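Local structure of protein induced by osmotic stress (Scheffersomyces stipitis, 5YWN) at residues I195-G207 with F318-V332. The protein probably reduces ketones, haloketones among them, to alcohols using NADPH, as a Rossmann-fold member of the dihydroflavonol-4-reductase subfamily. The protein carries 1 engineered substitution. Sequence-based numbering, arbitrary orientation.
Sequences IFGPQAKDEEVKG and FETSVVDSIKQVLKV. With NAP (NADP nicotinamide-adenine-dinucleotide phosphate), chain B.
Q328 reaches from helix 318-332 into the bend of segment 197-202 and bonds it through both ends of its amide. OE1 takes the backbone N of Q199 at 2.8 Å, in the carbonyl plane on a lone pair. NE2 spends one N-H on Q199 O and the other on D202 OD1 (2.7 Å), both acceptors close to the Q328 amide plane, although NE2 stands 32° off the carbonyl plane of Q199. CG lies anti to the backbone N (chi1 -176°) and the chain runs on extended, which carries the amide across to the segment. V205 CG2 packs against Q328 CD at 3.5 Å, while D202 turns its other oxygen, OD2, to K331 NZ (3.2 Å) in a salt bridge on the syn side, somewhat out of the carboxylate plane. With an alanine at this position of Q328, Q199 N, Q199 O and D202 OD1 would probably all lose these bonds, and a gap would open beside V205 CG2. Toward the N-terminal end of the helix, P198 CD rests on D324 CB at 3.9 Å, and S325 CB sits over one face of the G197-P198 peptide; a water links G197 N to S325 OG, which also bonds N217. The positive phi of G197 (126°) suits glycine, since a CB would jam against the preceding carbonyl. F196 and F318 meet rim to rim, CE2 to CE1, at 4.1 Å. S321 OG, close to F196 O, is hydrogen-bonded to D237, and D324 makes a salt bridge to R239, while Y13, an NADP-binding residue, bonds G197 O. I195 N donates to NADP O7N. Three hydrogen bonds and one salt bridge thus join the C-terminal helix to the segment after the cofactor-binding strand, with the Q328 amide oxygen and both N-H groups used.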
loop_
_atom_site.group_PDB
_atom_site.type_symbol
_atom_site.label_atom_id
_atom_site.label_comp_id
_atom_site.label_asym_id
_atom_site.label_seq_id
_atom_site.Cartn_x
_atom_site.Cartn_y
_atom_site.Cartn_z
ATOM N N ILE A 195 -2.746 5.618 3.034
ATOM C CA ILE A 195 -2.397 6.058 1.716
ATOM C C ILE A 195 -3.513 6.871 1.031
ATOM O O ILE A 195 -4.558 6.376 0.761
ATOM C CB ILE A 195 -1.982 4.886 0.817
ATOM C CG1 ILE A 195 -0.871 4.045 1.446
ATOM C CG2 ILE A 195 -1.608 5.382 -0.553
ATOM C CD1 ILE A 195 -0.488 2.874 0.617
ATOM N N PHE A 196 -3.204 8.116 0.745
ATOM C CA PHE A 196 -4.083 9.029 0.057
ATOM C C PHE A 196 -3.497 9.432 -1.315
ATOM O O PHE A 196 -2.357 9.302 -1.555
ATOM C CB PHE A 196 -4.376 10.316 0.845
ATOM C CG PHE A 196 -4.944 10.121 2.211
ATOM C CD1 PHE A 196 -5.654 9.011 2.558
ATOM C CD2 PHE A 196 -4.771 11.090 3.151
ATOM C CE1 PHE A 196 -6.152 8.877 3.814
ATOM C CE2 PHE A 196 -5.283 10.962 4.400
ATOM C CZ PHE A 196 -5.956 9.860 4.740
ATOM N N GLY A 197 -4.342 9.995 -2.145
ATOM C CA GLY A 197 -3.972 10.429 -3.448
ATOM C C GLY A 197 -4.788 9.908 -4.617
ATOM O O GLY A 197 -5.555 9.020 -4.489
ATOM N N PRO A 198 -4.626 10.515 -5.779
ATOM C CA PRO A 198 -5.413 10.132 -6.946
ATOM C C PRO A 198 -5.139 8.731 -7.431
ATOM O O PRO A 198 -4.096 8.255 -7.185
ATOM C CB PRO A 198 -4.962 11.124 -7.999
ATOM C CG PRO A 198 -3.588 11.470 -7.624
ATOM C CD PRO A 198 -3.568 11.459 -6.146
ATOM N N GLN A 199 -6.116 8.093 -8.050
ATOM C CA GLN A 199 -5.958 6.801 -8.685
ATOM C C GLN A 199 -5.127 6.917 -9.943
ATOM O O GLN A 199 -5.155 7.918 -10.563
ATOM C CB GLN A 199 -7.292 6.218 -9.087
ATOM C CG GLN A 199 -8.388 6.321 -8.084
ATOM C CD GLN A 199 -8.331 5.262 -7.030
ATOM O OE1 GLN A 199 -8.329 4.106 -7.316
ATOM N NE2 GLN A 199 -8.321 5.672 -5.812
ATOM N N ALA A 200 -4.442 5.857 -10.329
ATOM C CA ALA A 200 -3.603 5.887 -11.503
ATOM C C ALA A 200 -4.366 6.218 -12.812
ATOM O O ALA A 200 -3.885 6.913 -13.635
ATOM C CB ALA A 200 -2.822 4.602 -11.636
ATOM N N LYS A 201 -5.579 5.717 -12.928
ATOM C CA LYS A 201 -6.414 5.942 -14.072
ATOM C C LYS A 201 -7.783 6.476 -13.683
ATOM O O LYS A 201 -8.419 5.951 -12.803
ATOM C CB LYS A 201 -6.596 4.656 -14.839
ATOM C CG LYS A 201 -5.377 4.155 -15.570
ATOM C CD LYS A 201 -5.049 4.971 -16.778
ATOM C CE LYS A 201 -3.772 4.473 -17.366
ATOM N NZ LYS A 201 -3.526 4.968 -18.711
ATOM N N ASP A 202 -8.236 7.451 -14.434
ATOM C CA ASP A 202 -9.523 8.065 -14.256
ATOM C C ASP A 202 -10.630 7.046 -14.374
ATOM O O ASP A 202 -11.564 7.104 -13.663
ATOM C CB ASP A 202 -9.730 9.151 -15.284
ATOM C CG ASP A 202 -8.848 10.338 -15.056
ATOM O OD1 ASP A 202 -8.296 10.457 -13.967
ATOM O OD2 ASP A 202 -8.694 11.125 -15.967
ATOM N N GLU A 203 -10.443 6.095 -15.250
ATOM C CA GLU A 203 -11.380 5.043 -15.536
ATOM C C GLU A 203 -11.669 4.126 -14.360
ATOM O O GLU A 203 -12.668 3.514 -14.306
ATOM C CB GLU A 203 -10.875 4.225 -16.719
ATOM C CG GLU A 203 -10.714 4.978 -17.996
ATOM C CD GLU A 203 -9.345 5.563 -18.200
ATOM O OE1 GLU A 203 -8.650 5.847 -17.236
ATOM O OE2 GLU A 203 -8.969 5.776 -19.338
ATOM N N GLU A 204 -10.739 4.051 -13.435
ATOM C CA GLU A 204 -10.852 3.233 -12.291
ATOM C C GLU A 204 -11.481 3.938 -11.118
ATOM O O GLU A 204 -11.743 3.344 -10.133
ATOM C CB GLU A 204 -9.490 2.639 -11.929
ATOM C CG GLU A 204 -8.926 1.652 -12.959
ATOM C CD GLU A 204 -9.603 0.293 -12.944
ATOM O OE1 GLU A 204 -10.407 0.019 -13.824
ATOM O OE2 GLU A 204 -9.367 -0.491 -12.033
ATOM N N VAL A 205 -11.736 5.204 -11.248
ATOM C CA VAL A 205 -12.295 5.959 -10.165
ATOM C C VAL A 205 -13.684 5.476 -9.721
ATOM O O VAL A 205 -13.912 5.293 -8.552
ATOM C CB VAL A 205 -12.314 7.452 -10.537
ATOM C CG1 VAL A 205 -13.138 8.264 -9.581
ATOM C CG2 VAL A 205 -10.911 7.981 -10.612
ATOM N N LYS A 206 -14.587 5.290 -10.652
ATOM C CA LYS A 206 -15.895 4.862 -10.285
ATOM C C LYS A 206 -15.986 3.454 -9.617
ATOM O O LYS A 206 -16.870 3.203 -8.827
ATOM C CB LYS A 206 -16.861 5.042 -11.453
ATOM C CG LYS A 206 -17.401 6.449 -11.617
ATOM C CD LYS A 206 -17.646 7.124 -10.269
ATOM C CE LYS A 206 -18.120 8.576 -10.336
ATOM N NZ LYS A 206 -18.754 9.001 -11.615
ATOM N N GLY A 207 -15.085 2.557 -9.945
ATOM C CA GLY A 207 -15.251 1.186 -9.529
ATOM C C GLY A 207 -15.241 0.616 -8.108
ATOM O O GLY A 207 -16.145 -0.107 -7.772
ATOM N N PHE A 318 0.216 17.211 2.301
ATOM C CA PHE A 318 -1.121 16.723 2.533
ATOM C C PHE A 318 -2.176 17.407 1.663
ATOM O O PHE A 318 -3.003 16.783 1.103
ATOM C CB PHE A 318 -1.459 16.861 4.011
ATOM C CG PHE A 318 -2.870 16.559 4.344
ATOM C CD1 PHE A 318 -3.274 15.286 4.534
ATOM C CD2 PHE A 318 -3.769 17.550 4.510
ATOM C CE1 PHE A 318 -4.569 14.997 4.832
ATOM C CE2 PHE A 318 -5.073 17.272 4.807
ATOM C CZ PHE A 318 -5.474 16.001 4.968
ATOM N N GLU A 319 -2.072 18.698 1.545
ATOM C CA GLU A 319 -2.977 19.461 0.733
ATOM C C GLU A 319 -2.900 19.019 -0.734
ATOM O O GLU A 319 -3.871 18.861 -1.345
ATOM C CB GLU A 319 -2.686 20.934 0.881
ATOM C CG GLU A 319 -3.503 21.824 -0.003
ATOM C CD GLU A 319 -3.630 23.272 0.444
ATOM O OE1 GLU A 319 -4.165 24.032 -0.304
ATOM O OE2 GLU A 319 -3.240 23.642 1.505
ATOM N N THR A 320 -1.717 18.825 -1.235
ATOM C CA THR A 320 -1.550 18.424 -2.596
ATOM C C THR A 320 -2.170 17.057 -2.851
ATOM O O THR A 320 -2.884 16.893 -3.793
ATOM C CB THR A 320 -0.100 18.524 -3.079
ATOM O OG1 THR A 320 0.423 19.806 -2.806
ATOM C CG2 THR A 320 -0.014 18.319 -4.561
ATOM N N SER A 321 -1.920 16.114 -1.963
ATOM C CA SER A 321 -2.431 14.772 -2.115
ATOM C C SER A 321 -3.962 14.804 -2.093
ATOM O O SER A 321 -4.591 14.285 -2.932
ATOM C CB SER A 321 -1.877 13.865 -1.024
ATOM O OG SER A 321 -2.338 12.568 -1.144
ATOM N N VAL A 322 -4.502 15.506 -1.125
ATOM C CA VAL A 322 -5.922 15.681 -1.019
ATOM C C VAL A 322 -6.513 16.400 -2.241
ATOM O O VAL A 322 -7.417 15.931 -2.776
ATOM C CB VAL A 322 -6.269 16.422 0.287
ATOM C CG1 VAL A 322 -7.658 16.982 0.295
ATOM C CG2 VAL A 322 -6.107 15.503 1.471
ATOM N N VAL A 323 -5.957 17.516 -2.648
ATOM C CA VAL A 323 -6.488 18.277 -3.762
ATOM C C VAL A 323 -6.443 17.414 -5.038
ATOM O O VAL A 323 -7.369 17.350 -5.715
ATOM C CB VAL A 323 -5.735 19.627 -4.000
ATOM C CG1 VAL A 323 -6.021 20.215 -5.356
ATOM C CG2 VAL A 323 -6.014 20.655 -2.932
ATOM N N ASP A 324 -5.346 16.746 -5.280
ATOM C CA ASP A 324 -5.196 15.933 -6.453
ATOM C C ASP A 324 -6.250 14.828 -6.433
ATOM O O ASP A 324 -6.790 14.528 -7.421
ATOM C CB ASP A 324 -3.775 15.353 -6.560
ATOM C CG ASP A 324 -2.743 16.380 -7.025
ATOM O OD1 ASP A 324 -3.116 17.495 -7.343
ATOM O OD2 ASP A 324 -1.570 16.057 -7.072
ATOM N N SER A 325 -6.508 14.245 -5.275
ATOM C CA SER A 325 -7.468 13.183 -5.176
ATOM C C SER A 325 -8.903 13.659 -5.484
ATOM O O SER A 325 -9.606 13.044 -6.205
ATOM C CB SER A 325 -7.337 12.459 -3.827
ATOM O OG SER A 325 -8.269 11.445 -3.656
ATOM N N ILE A 326 -9.274 14.792 -4.911
ATOM C CA ILE A 326 -10.552 15.418 -5.130
ATOM C C ILE A 326 -10.787 15.924 -6.541
ATOM O O ILE A 326 -11.826 15.743 -7.047
ATOM C CB ILE A 326 -10.855 16.472 -4.064
ATOM C CG1 ILE A 326 -11.097 15.778 -2.745
ATOM C CG2 ILE A 326 -12.084 17.284 -4.401
ATOM C CD1 ILE A 326 -10.602 16.520 -1.596
ATOM N N LYS A 327 -9.784 16.526 -7.139
ATOM C CA LYS A 327 -9.878 17.030 -8.494
ATOM C C LYS A 327 -10.226 15.879 -9.398
ATOM O O LYS A 327 -11.060 16.017 -10.203
ATOM C CB LYS A 327 -8.574 17.619 -8.965
ATOM C CG LYS A 327 -8.454 19.073 -8.701
ATOM C CD LYS A 327 -7.183 19.725 -9.221
ATOM C CE LYS A 327 -7.084 21.158 -8.740
ATOM N NZ LYS A 327 -5.694 21.644 -8.491
ATOM N N GLN A 328 -9.613 14.725 -9.191
ATOM C CA GLN A 328 -9.940 13.580 -9.982
ATOM C C GLN A 328 -11.375 13.116 -9.852
ATOM O O GLN A 328 -11.983 12.819 -10.817
ATOM C CB GLN A 328 -9.020 12.424 -9.676
ATOM C CG GLN A 328 -9.252 11.217 -10.544
ATOM C CD GLN A 328 -8.220 10.151 -10.362
ATOM O OE1 GLN A 328 -7.991 9.702 -9.285
ATOM N NE2 GLN A 328 -7.614 9.746 -11.441
ATOM N N VAL A 329 -11.881 13.035 -8.649
ATOM C CA VAL A 329 -13.224 12.600 -8.437
ATOM C C VAL A 329 -14.219 13.587 -9.066
ATOM O O VAL A 329 -15.172 13.198 -9.633
ATOM C CB VAL A 329 -13.537 12.339 -6.958
ATOM C CG1 VAL A 329 -15.033 12.112 -6.763
ATOM C CG2 VAL A 329 -12.739 11.167 -6.449
ATOM N N LEU A 330 -13.942 14.855 -8.951
ATOM C CA LEU A 330 -14.771 15.864 -9.580
ATOM C C LEU A 330 -14.748 15.747 -11.103
ATOM O O LEU A 330 -15.754 15.823 -11.720
ATOM C CB LEU A 330 -14.415 17.259 -9.135
ATOM C CG LEU A 330 -14.608 17.573 -7.680
ATOM C CD1 LEU A 330 -14.269 18.971 -7.331
ATOM C CD2 LEU A 330 -15.973 17.251 -7.213
ATOM N N LYS A 331 -13.595 15.529 -11.670
ATOM C CA LYS A 331 -13.468 15.426 -13.094
ATOM C C LYS A 331 -14.327 14.323 -13.651
ATOM O O LYS A 331 -14.935 14.454 -14.656
ATOM C CB LYS A 331 -12.030 15.177 -13.456
ATOM C CG LYS A 331 -11.751 15.094 -14.937
ATOM C CD LYS A 331 -10.277 15.176 -15.227
ATOM C CE LYS A 331 -9.879 14.530 -16.524
ATOM N NZ LYS A 331 -8.440 14.242 -16.550
ATOM N N VAL A 332 -14.374 13.234 -12.949
ATOM C CA VAL A 332 -15.090 12.086 -13.413
ATOM C C VAL A 332 -16.599 12.172 -13.144
ATOM O O VAL A 332 -17.369 11.504 -13.745
ATOM C CB VAL A 332 -14.420 10.825 -12.894
ATOM C CG1 VAL A 332 -15.041 9.622 -13.534
ATOM C CG2 VAL A 332 -12.970 10.843 -13.287
HETATM P PA NAP B . -6.714 -2.636 -2.175
HETATM O O1A NAP B . -6.869 -1.400 -3.028
HETATM O O2A NAP B . -7.935 -3.411 -1.742
HETATM O O5B NAP B . -5.717 -3.649 -2.933
HETATM C C5B NAP B . -5.722 -5.040 -2.618
HETATM C C4B NAP B . -5.533 -5.857 -3.891
HETATM O O4B NAP B . -5.016 -7.152 -3.570
HETATM C C3B NAP B . -6.847 -6.050 -4.631
HETATM O O3B NAP B . -6.785 -5.467 -5.937
HETATM C C2B NAP B . -7.068 -7.547 -4.722
HETATM O O2B NAP B . -7.152 -7.964 -6.082
HETATM C C1B NAP B . -5.877 -8.196 -4.032
HETATM N N9A NAP B . -6.339 -9.021 -2.888
HETATM C C8A NAP B . -6.938 -8.554 -1.775
HETATM N N7A NAP B . -7.232 -9.573 -0.927
HETATM C C5A NAP B . -6.817 -10.718 -1.498
HETATM C C6A NAP B . -6.820 -12.155 -1.141
HETATM N N6A NAP B . -7.343 -12.585 0.033
HETATM N N1A NAP B . -6.284 -13.023 -2.027
HETATM C C2A NAP B . -5.758 -12.618 -3.200
HETATM N N3A NAP B . -5.726 -11.328 -3.581
HETATM C C4A NAP B . -6.228 -10.349 -2.792
HETATM O O3 NAP B . -5.875 -2.238 -0.859
HETATM P PN NAP B . -4.753 -1.086 -0.923
HETATM O O1N NAP B . -5.170 0.032 0.002
HETATM O O2N NAP B . -4.459 -0.792 -2.375
HETATM O O5D NAP B . -3.465 -1.813 -0.286
HETATM C C5D NAP B . -2.408 -2.278 -1.124
HETATM C C4D NAP B . -1.345 -2.970 -0.281
HETATM O O4D NAP B . -0.578 -2.000 0.441
HETATM C C3D NAP B . -1.961 -3.924 0.732
HETATM O O3D NAP B . -1.561 -5.272 0.467
HETATM C C2D NAP B . -1.468 -3.475 2.093
HETATM O O2D NAP B . -0.756 -4.530 2.748
HETATM C C1D NAP B . -0.556 -2.283 1.844
HETATM N N1N NAP B . -1.021 -1.123 2.610
HETATM C C2N NAP B . -1.880 -0.260 2.050
HETATM C C3N NAP B . -2.335 0.846 2.759
HETATM C C7N NAP B . -3.296 1.808 2.125
HETATM O O7N NAP B . -3.876 2.622 2.824
HETATM N N7N NAP B . -3.493 1.746 0.809
HETATM C C4N NAP B . -1.892 1.053 4.057
HETATM C C5N NAP B . -1.003 0.145 4.614
HETATM C C6N NAP B . -0.580 -0.944 3.862
HETATM P P2B NAP B . -8.574 -8.014 -6.835
HETATM O O1X NAP B . -8.387 -9.070 -7.898
HETATM O O2X NAP B . -9.550 -8.391 -5.747
HETATM O O3X NAP B . -8.751 -6.614 -7.372
HETATM O O HOH W 1 -7.174 10.095 -1.319
#